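Local coordinates for Spermidine/putrescine ABC transporter, periplasmic binding protein (Treponema pallidum, PDB 2V84) that probably binds polyamines such as spermidine and putrescine in the periplasm as the receptor lipoprotein of an ABC transporter, at residues A[164-169]-A[332-337]; A[171-176]-A[190-195]. All coordinates share one frame; numbering follows the deposited sequence.

Contact 1 of 2, residues A[164-169]-A[332-337]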
loop_
_atom_site.group_PDB
_atom_site.type_symbol
_atom_site.label_atom_id
_atom_site.label_comp_id
_atom_site.label_asym_id
_atom_site.label_seq_id
_atom_site.Cartn_x
_atom_site.Cartn_y
_atom_site.Cartn_z
ATOM N N ASP A 164 8.002 5.345 -8.285
ATOM C CA ASP A 164 8.834 6.401 -7.731
ATOM C C ASP A 164 8.707 6.261 -6.211
ATOM O O ASP A 164 8.185 7.138 -5.503
ATOM C CB ASP A 164 8.336 7.768 -8.208
ATOM C CG ASP A 164 9.297 8.898 -7.897
ATOM O OD1 ASP A 164 10.280 8.692 -7.135
ATOM O OD2 ASP A 164 9.038 10.017 -8.379
ATOM N N ASP A 165 9.143 5.107 -5.725
ATOM C CA ASP A 165 9.090 4.815 -4.319
ATOM C C ASP A 165 10.302 3.981 -3.945
ATOM O O ASP A 165 10.502 2.883 -4.489
ATOM C CB ASP A 165 7.810 4.056 -3.941
ATOM C CG ASP A 165 7.693 3.855 -2.433
ATOM O OD1 ASP A 165 7.196 4.763 -1.722
ATOM O OD2 ASP A 165 8.139 2.811 -1.927
ATOM N N MET A 166 11.082 4.486 -2.985
ATOM C CA MET A 166 12.340 3.879 -2.546
ATOM C C MET A 166 12.194 2.491 -1.925
ATOM O O MET A 166 12.975 1.594 -2.221
ATOM C CB MET A 166 13.031 4.793 -1.531
ATOM C CG MET A 166 14.265 4.191 -0.869
ATOM S SD MET A 166 15.023 5.370 0.243
ATOM C CE MET A 166 13.841 5.286 1.605
ATOM N N ARG A 167 11.232 2.326 -1.024
ATOM C CA ARG A 167 11.064 1.029 -0.358
ATOM C C ARG A 167 10.509 -0.040 -1.308
ATOM O O ARG A 167 10.888 -1.208 -1.199
ATOM C CB ARG A 167 10.262 1.141 0.946
ATOM C CG ARG A 167 10.883 2.061 1.963
ATOM C CD ARG A 167 12.208 1.520 2.554
ATOM N NE ARG A 167 12.174 0.084 2.862
ATOM C CZ ARG A 167 11.788 -0.444 4.024
ATOM N NH1 ARG A 167 11.366 0.327 5.015
ATOM N NH2 ARG A 167 11.800 -1.765 4.188
ATOM N N GLU A 168 9.641 0.367 -2.236
ATOM C CA GLU A 168 9.126 -0.551 -3.275
ATOM C C GLU A 168 10.198 -1.020 -4.240
ATOM O O GLU A 168 10.296 -2.217 -4.533
ATOM C CB GLU A 168 7.983 0.077 -4.095
ATOM C CG GLU A 168 6.626 0.227 -3.381
ATOM C CD GLU A 168 6.000 -1.060 -2.834
ATOM O OE1 GLU A 168 6.459 -2.194 -3.076
ATOM O OE2 GLU A 168 5.017 -0.922 -2.105
ATOM N N VAL A 169 10.990 -0.080 -4.757
ATOM C CA VAL A 169 11.994 -0.421 -5.766
ATOM C C VAL A 169 13.192 -1.156 -5.157
ATOM O O VAL A 169 13.570 -2.232 -5.632
ATOM C CB VAL A 169 12.374 0.808 -6.635
ATOM C CG1 VAL A 169 13.435 0.453 -7.683
ATOM C CG2 VAL A 169 11.105 1.295 -7.371
ATOM N N HIS A 332 21.158 4.328 4.713
ATOM C CA HIS A 332 21.785 3.613 3.604
ATOM C C HIS A 332 20.818 3.492 2.442
ATOM O O HIS A 332 21.209 3.637 1.289
ATOM C CB HIS A 332 22.256 2.227 4.033
ATOM C CG HIS A 332 23.069 2.235 5.288
ATOM N ND1 HIS A 332 24.266 2.908 5.395
ATOM C CD2 HIS A 332 22.849 1.665 6.494
ATOM C CE1 HIS A 332 24.749 2.752 6.613
ATOM N NE2 HIS A 332 23.907 1.999 7.300
ATOM N N TYR A 333 19.554 3.218 2.754
ATOM C CA TYR A 333 18.498 3.218 1.744
ATOM C C TYR A 333 18.428 4.571 1.045
ATOM O O TYR A 333 18.403 4.633 -0.183
ATOM C CB TYR A 333 17.139 2.906 2.374
ATOM C CG TYR A 333 16.880 1.459 2.726
ATOM C CD1 TYR A 333 17.371 0.910 3.916
ATOM C CD2 TYR A 333 16.104 0.654 1.899
ATOM C CE1 TYR A 333 17.115 -0.416 4.253
ATOM C CE2 TYR A 333 15.833 -0.673 2.224
ATOM C CZ TYR A 333 16.344 -1.198 3.410
ATOM O OH TYR A 333 16.091 -2.504 3.738
ATOM N N ASN A 334 18.402 5.650 1.828
ATOM C CA ASN A 334 18.345 7.012 1.276
ATOM C C ASN A 334 19.477 7.352 0.321
ATOM O O ASN A 334 19.252 7.961 -0.730
ATOM C CB ASN A 334 18.369 8.052 2.386
ATOM C CG ASN A 334 17.027 8.252 3.061
ATOM O OD1 ASN A 334 16.059 7.548 2.806
ATOM N ND2 ASN A 334 16.976 9.237 3.951
ATOM N N ALA A 335 20.694 6.982 0.731
ATOM C CA ALA A 335 21.925 7.281 0.009
ATOM C C ALA A 335 21.994 6.553 -1.317
ATOM O O ALA A 335 22.412 7.124 -2.324
ATOM C CB ALA A 335 23.145 6.943 0.869
ATOM N N HIS A 336 21.566 5.295 -1.328
ATOM C CA HIS A 336 21.505 4.541 -2.565
ATOM C C HIS A 336 20.364 5.040 -3.455
ATOM O O HIS A 336 20.537 5.182 -4.667
ATOM C CB HIS A 336 21.344 3.047 -2.281
ATOM C CG HIS A 336 22.586 2.397 -1.753
ATOM N ND1 HIS A 336 23.732 2.262 -2.506
ATOM C CD2 HIS A 336 22.860 1.838 -0.551
ATOM C CE1 HIS A 336 24.661 1.656 -1.790
ATOM N NE2 HIS A 336 24.156 1.384 -0.599
ATOM N N TRP A 337 19.207 5.315 -2.851
ATOM C CA TRP A 337 18.051 5.738 -3.629
ATOM C C TRP A 337 18.202 7.111 -4.299
ATOM O O TRP A 337 17.839 7.266 -5.443
ATOM C CB TRP A 337 16.777 5.650 -2.809
ATOM C CG TRP A 337 15.567 6.164 -3.502
ATOM C CD1 TRP A 337 14.894 7.328 -3.224
ATOM C CD2 TRP A 337 14.861 5.540 -4.586
ATOM N NE1 TRP A 337 13.822 7.465 -4.064
ATOM C CE2 TRP A 337 13.771 6.382 -4.908
ATOM C CE3 TRP A 337 15.044 4.356 -5.314
ATOM C CZ2 TRP A 337 12.873 6.087 -5.947
ATOM C CZ3 TRP A 337 14.144 4.063 -6.345
ATOM C CH2 TRP A 337 13.076 4.929 -6.645
#

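Contact 2 of 2, residues A[171-176]-A[190-195]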
loop_
_atom_site.group_PDB
_atom_site.type_symbol
_atom_site.label_atom_id
_atom_site.label_comp_id
_atom_site.label_asym_id
_atom_site.label_seq_id
_atom_site.Cartn_x
_atom_site.Cartn_y
_atom_site.Cartn_z
ATOM N N GLY A 171 13.053 -2.716 -2.391
ATOM C CA GLY A 171 12.440 -3.949 -1.898
ATOM C C GLY A 171 12.366 -5.028 -2.959
ATOM O O GLY A 171 12.731 -6.178 -2.713
ATOM N N ALA A 172 11.901 -4.654 -4.145
ATOM C CA ALA A 172 11.857 -5.584 -5.283
ATOM C C ALA A 172 13.236 -6.110 -5.655
ATOM O O ALA A 172 13.386 -7.289 -5.968
ATOM C CB ALA A 172 11.221 -4.921 -6.457
ATOM N N ALA A 173 14.237 -5.234 -5.623
ATOM C CA ALA A 173 15.624 -5.612 -5.912
ATOM C C ALA A 173 16.175 -6.545 -4.846
ATOM O O ALA A 173 16.780 -7.573 -5.165
ATOM C CB ALA A 173 16.492 -4.384 -6.044
ATOM N N LEU A 174 15.945 -6.189 -3.588
ATOM C CA LEU A 174 16.320 -7.040 -2.442
ATOM C C LEU A 174 15.670 -8.420 -2.521
ATOM O O LEU A 174 16.361 -9.433 -2.399
ATOM C CB LEU A 174 15.944 -6.356 -1.135
ATOM C CG LEU A 174 16.867 -5.202 -0.727
ATOM C CD1 LEU A 174 16.213 -4.298 0.318
ATOM C CD2 LEU A 174 18.198 -5.746 -0.232
ATOM N N ALA A 175 14.347 -8.445 -2.736
ATOM C CA ALA A 175 13.590 -9.674 -2.924
ATOM C C ALA A 175 14.211 -10.554 -4.020
ATOM O O ALA A 175 14.540 -11.711 -3.770
ATOM C CB ALA A 175 12.132 -9.363 -3.226
ATOM N N SER A 176 14.392 -9.990 -5.213
ATOM C CA SER A 176 15.030 -10.699 -6.332
ATOM C C SER A 176 16.366 -11.329 -5.970
ATOM O O SER A 176 16.644 -12.450 -6.385
ATOM C CB SER A 176 15.245 -9.768 -7.522
ATOM O OG SER A 176 14.013 -9.273 -7.981
ATOM N N ALA A 190 23.792 -2.219 -1.177
ATOM C CA ALA A 190 24.645 -1.829 -2.294
ATOM C C ALA A 190 24.420 -2.725 -3.516
ATOM O O ALA A 190 24.368 -2.250 -4.659
ATOM C CB ALA A 190 26.124 -1.846 -1.856
ATOM N N GLN A 191 24.286 -4.023 -3.271
ATOM C CA GLN A 191 24.008 -4.995 -4.330
ATOM C C GLN A 191 22.661 -4.712 -5.004
ATOM O O GLN A 191 22.540 -4.758 -6.228
ATOM C CB GLN A 191 23.985 -6.388 -3.707
ATOM C CG GLN A 191 24.064 -7.546 -4.700
ATOM C CD GLN A 191 24.410 -8.861 -3.994
ATOM O OE1 GLN A 191 25.009 -8.861 -2.898
ATOM N NE2 GLN A 191 24.037 -9.986 -4.618
ATOM N N ALA A 192 21.657 -4.407 -4.192
ATOM C CA ALA A 192 20.330 -4.037 -4.684
ATOM C C ALA A 192 20.397 -2.751 -5.507
ATOM O O ALA A 192 19.791 -2.652 -6.574
ATOM C CB ALA A 192 19.363 -3.881 -3.516
ATOM N N ALA A 193 21.142 -1.765 -5.005
ATOM C CA ALA A 193 21.322 -0.502 -5.737
ATOM C C ALA A 193 21.949 -0.698 -7.117
ATOM O O ALA A 193 21.540 -0.050 -8.088
ATOM C CB ALA A 193 22.146 0.460 -4.929
ATOM N N ILE A 194 22.954 -1.571 -7.192
ATOM C CA ILE A 194 23.613 -1.872 -8.463
ATOM C C ILE A 194 22.636 -2.571 -9.411
ATOM O O ILE A 194 22.615 -2.277 -10.608
ATOM C CB ILE A 194 24.884 -2.732 -8.280
ATOM C CG1 ILE A 194 25.985 -1.902 -7.601
ATOM C CG2 ILE A 194 25.369 -3.260 -9.637
ATOM C CD1 ILE A 194 27.162 -2.716 -7.017
ATOM N N LEU A 195 21.840 -3.494 -8.873
ATOM C CA LEU A 195 20.800 -4.148 -9.681
ATOM C C LEU A 195 19.841 -3.134 -10.326
ATOM O O LEU A 195 19.605 -3.175 -11.538
ATOM C CB LEU A 195 20.029 -5.177 -8.842
ATOM C CG LEU A 195 19.096 -6.144 -9.578
ATOM C CD1 LEU A 195 19.876 -7.013 -10.593
ATOM C CD2 LEU A 195 18.331 -7.003 -8.616
#

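Contact 1 of 2, residues A[164-169]-A[332-337]
Met166 lies across one face of the Trp337 indole, a compact example of how the first turn of one helix can be seated on the aromatic side chain of another. CB of Met166 stands 3.5 Å from the centroid of the five-membered ring of Trp337 and only 8° off the normal, a CH-pi contact over the face, while CA of Met166 sits above the middle of the ring system. In the conformer described (a second was modelled), CG is anti to the backbone N (chi1 173°) and the thioether runs past the indole toward helix 330-342; Met166 SD then makes an oblique Met-aromatic contact with Trp337, and Met166 CE comes 3.4 Å from Asn334 OD1. At the six-membered end of the indole, Val169 CB approaches CZ3 of Trp337 obliquely at 3.7 Å, and Phe207 meets the indole edge-to-face. Arg167 and Tyr333 are also buried but overlap little: Arg167 NE lies 3.8 Å from Tyr333 CE2, the guanidinium and phenol planes 54° apart. Thr324 O and Val181 O hold the guanidinium, Thr183 O the Tyr333 hydroxyl.

The more open side belongs to Asp164 and Asn334, both partly exposed. Asp164 OD1 lies at the indole edge, 3.9 Å from Trp337 CZ2, and its OD2 forms a salt bridge with Arg341.

Asp165 caps helix 166-176: its OD2 accepts from Glu168 N at 2.9 Å through the anti lone pair. Asp165 to Glu168 are predicted to bind spermidine; a MES molecule near Asp165 probably comes from the crystallisation liquor and may only mark the pocket. No hydrogen bond joins the two segments, so carbon and sulfur packing joins the helices, while the polar groups of the predicted site appear to be positioned by the cap and by outside partners, including Lys323, salt-bridged to Glu168 OE2.

Contact 2 of 2, residues A[171-176]-A[190-195]
Ala173 sets its methyl against that of Ala192, with CB of Ala173 3.9 Å from CB of Ala192 and 3.8 Å from the backbone O of the same residue. Small side chains at this point let the two helices come together: the CA atoms of Ala173 and Ala192 are 5.1 Å apart, and the axes of the two short segments approach to 8.7 Å at 108° between their directions. Larger side chains pack around the alanine pair. Leu174 lays CD2 against Ala192 CB at 4.0 Å, and the same leucine also touches Leu189 and Tyr179. From the facing helix, Leu195 has CG anti to its own N (chi1 -168°), which brings CD2 to 3.8 Å from the backbone O of Ala173 and beside Ser176 CB.

The polar end of Ser176 turns back on its own helix. Ser176 OG donates to Ala172 O at 2.9 Å, and that carbonyl also receives the backbone N of Ser176; the two donors arrive from opposite faces of the carbonyl plane. Trp200 extends the apolar surface next to Ala173 and Ser176. The whole is a steep crossing of two consecutive helices with small residues at the crossing point, here within a periplasmic solute-binding protein fold.

Helix 166-176 serves both contacts: its first turn meets helix 330-342 near the C-terminus in contact 1, and its later turns meet the next helix, 186-200, in contact 2. The two centres are about 10 Å apart, on the same side of the chain's centre. Along the sequence, both segments of contact 2 fall between those of contact 1. The three helices also close on one another directly, with His336 packing on Ala190 and Ala193, and Tyr333 on Leu174. A C-terminal helix is thus joined to two helices from mid-chain, making one helical cluster that includes the predicted spermidine-binding residues at the start of helix 166-176.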